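Local coordinates for L-serine ammonia-lyase (Rhizomucor miehei CAU432, PDB 5C3U), which belongs to the pyridoxal-phosphate-dependent enzyme family and carries a bound pyridoxal-5'-phosphate in a pocket of its single chain, at residues V20-L25 against K41-Q46. Numbering follows the deposited sequence.
Sequences VATPLL and KMENIQ
Thr22 packs its CB against Met42 O, at 3.4 Å, and its CG2 against the Gln46 amide. The contact joins the edge strand 24-26 of the six-stranded mixed sheet to its antiparallel neighbour 37-42 and the turn that follows it, in a chain probably built as in other fold type II (tryptophan synthase beta-like) members of the pyridoxal-phosphate-dependent enzyme family. Leu24 and Lys41 form an antiparallel non-hydrogen-bonded pair, and next to it Met42 N binds Pro23 O at 3.0 Å. With OG1 set between the backbone N and the carbonyl carbon (chi1 54°), Thr22 turns its hydroxyl to Glu43, whose OE2 accepts it at 2.7 Å on the syn side, 33° out of the carboxylate plane. Lys41, bent at chi2, runs across Thr22 at about a right angle and brings NZ 2.9 Å from Thr22 O, above the carbonyl plane; its bond to OG1 is weak. Gln166 and Glu162 of helix 150-166 also bind that ammonium, while Arg54 pairs with Glu43 OE1, so the charges of the buried Lys41 and Glu43 are probably balanced by Glu162 and Arg54. The side chain of Glu43 lies about 8 Å from the bound pyridoxal-5'-phosphate. On the apolar side, Leu25 CD1 packs against Met42 CG at 3.7 Å, and Pro23 CD meets Ile45 CG1. The amide of Gln46 ties down the other end: NE2 gives a straight bond to Glu43 OE1 and a weak one to Val20 O, and OE1 receives Val20 N at 2.9 Å, in the carbonyl plane on a lone pair.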
loop_
_atom_site.group_PDB
_atom_site.type_symbol
_atom_site.label_atom_id
_atom_site.label_comp_id
_atom_site.label_asym_id
_atom_site.label_seq_id
_atom_site.Cartn_x
_atom_site.Cartn_y
_atom_site.Cartn_z
ATOM N N VAL A 20 -5.033 11.563 -7.448
ATOM C CA VAL A 20 -5.682 11.654 -8.756
ATOM C C VAL A 20 -6.501 10.407 -8.949
ATOM O O VAL A 20 -6.254 9.399 -8.286
ATOM C CB VAL A 20 -4.662 11.857 -9.920
ATOM C CG1 VAL A 20 -3.889 13.149 -9.727
ATOM C CG2 VAL A 20 -3.713 10.660 -10.090
ATOM N N ALA A 21 -7.502 10.465 -9.822
ATOM C CA ALA A 21 -8.191 9.245 -10.224
ATOM C C ALA A 21 -7.254 8.423 -11.113
ATOM O O ALA A 21 -6.511 8.966 -11.941
ATOM C CB ALA A 21 -9.507 9.560 -10.927
ATOM N N THR A 22 -7.233 7.118 -10.894
ATOM C CA THR A 22 -6.258 6.273 -11.573
ATOM C C THR A 22 -6.971 5.294 -12.498
ATOM O O THR A 22 -8.125 4.958 -12.253
ATOM C CB THR A 22 -5.428 5.455 -10.570
ATOM O OG1 THR A 22 -6.322 4.736 -9.720
ATOM C CG2 THR A 22 -4.521 6.346 -9.732
ATOM N N PRO A 23 -6.274 4.819 -13.548
ATOM C CA PRO A 23 -6.870 3.836 -14.464
ATOM C C PRO A 23 -7.230 2.508 -13.802
ATOM O O PRO A 23 -6.529 2.054 -12.870
ATOM C CB PRO A 23 -5.753 3.579 -15.478
ATOM C CG PRO A 23 -4.903 4.780 -15.445
ATOM C CD PRO A 23 -4.963 5.297 -14.033
ATOM N N LEU A 24 -8.303 1.896 -14.302
ATOM C CA LEU A 24 -8.614 0.502 -14.003
ATOM C C LEU A 24 -8.394 -0.296 -15.290
ATOM O O LEU A 24 -9.230 -0.266 -16.197
ATOM C CB LEU A 24 -10.042 0.343 -13.471
ATOM C CG LEU A 24 -10.457 -1.069 -13.035
ATOM C CD1 LEU A 24 -9.757 -1.505 -11.752
ATOM C CD2 LEU A 24 -11.960 -1.196 -12.880
ATOM N N LEU A 25 -7.251 -0.969 -15.378
ATOM C CA LEU A 25 -6.863 -1.677 -16.600
ATOM C C LEU A 25 -7.321 -3.125 -16.641
ATOM O O LEU A 25 -7.237 -3.854 -15.656
ATOM C CB LEU A 25 -5.351 -1.586 -16.828
ATOM C CG LEU A 25 -4.699 -0.202 -16.981
ATOM C CD1 LEU A 25 -3.188 -0.356 -17.074
ATOM C CD2 LEU A 25 -5.227 0.593 -18.174
ATOM N N LYS A 41 -6.166 -1.998 -10.642
ATOM C CA LYS A 41 -6.318 -0.601 -10.214
ATOM C C LYS A 41 -4.917 0.005 -10.040
ATOM O O LYS A 41 -4.173 -0.390 -9.144
ATOM C CB LYS A 41 -7.141 -0.541 -8.914
ATOM C CG LYS A 41 -7.451 0.858 -8.405
ATOM C CD LYS A 41 -8.158 1.707 -9.460
ATOM C CE LYS A 41 -8.782 2.933 -8.802
ATOM N NZ LYS A 41 -9.327 3.877 -9.828
ATOM N N MET A 42 -4.544 0.937 -10.925
ATOM C CA MET A 42 -3.147 1.353 -11.087
ATOM C C MET A 42 -2.698 2.549 -10.224
ATOM O O MET A 42 -2.527 3.662 -10.722
ATOM C CB MET A 42 -2.844 1.650 -12.574
ATOM C CG MET A 42 -3.188 0.494 -13.512
ATOM S SD MET A 42 -2.220 -0.982 -13.133
ATOM C CE MET A 42 -0.590 -0.383 -13.571
ATOM N N GLU A 43 -2.447 2.295 -8.946
ATOM C CA GLU A 43 -1.971 3.345 -8.025
ATOM C C GLU A 43 -0.525 3.844 -8.236
ATOM O O GLU A 43 -0.095 4.840 -7.616
ATOM C CB GLU A 43 -2.226 2.884 -6.583
ATOM C CG GLU A 43 -3.699 2.596 -6.323
ATOM C CD GLU A 43 -4.570 3.842 -6.501
ATOM O OE1 GLU A 43 -4.329 4.841 -5.790
ATOM O OE2 GLU A 43 -5.494 3.816 -7.344
ATOM N N ASN A 44 0.237 3.167 -9.102
ATOM C CA ASN A 44 1.583 3.628 -9.448
ATOM C C ASN A 44 1.550 4.945 -10.206
ATOM O O ASN A 44 2.573 5.614 -10.342
ATOM C CB ASN A 44 2.344 2.561 -10.255
ATOM C CG ASN A 44 1.575 2.096 -11.489
ATOM O OD1 ASN A 44 0.355 1.899 -11.443
ATOM N ND2 ASN A 44 2.285 1.903 -12.595
ATOM N N ILE A 45 0.364 5.315 -10.684
ATOM C CA ILE A 45 0.144 6.562 -11.438
ATOM C C ILE A 45 -0.068 7.791 -10.521
ATOM O O ILE A 45 -0.014 8.944 -10.965
ATOM C CB ILE A 45 -1.059 6.409 -12.416
ATOM C CG1 ILE A 45 -0.779 5.306 -13.442
ATOM C CG2 ILE A 45 -1.374 7.720 -13.150
ATOM C CD1 ILE A 45 0.484 5.531 -14.248
ATOM N N GLN A 46 -0.299 7.546 -9.240
ATOM C CA GLN A 46 -0.455 8.639 -8.270
ATOM C C GLN A 46 0.779 9.522 -8.231
ATOM O O GLN A 46 1.904 9.021 -8.415
ATOM C CB GLN A 46 -0.673 8.072 -6.862
ATOM C CG GLN A 46 -2.006 7.382 -6.649
ATOM C CD GLN A 46 -3.202 8.320 -6.684
ATOM O OE1 GLN A 46 -3.064 9.535 -6.793
ATOM N NE2 GLN A 46 -4.386 7.748 -6.590
#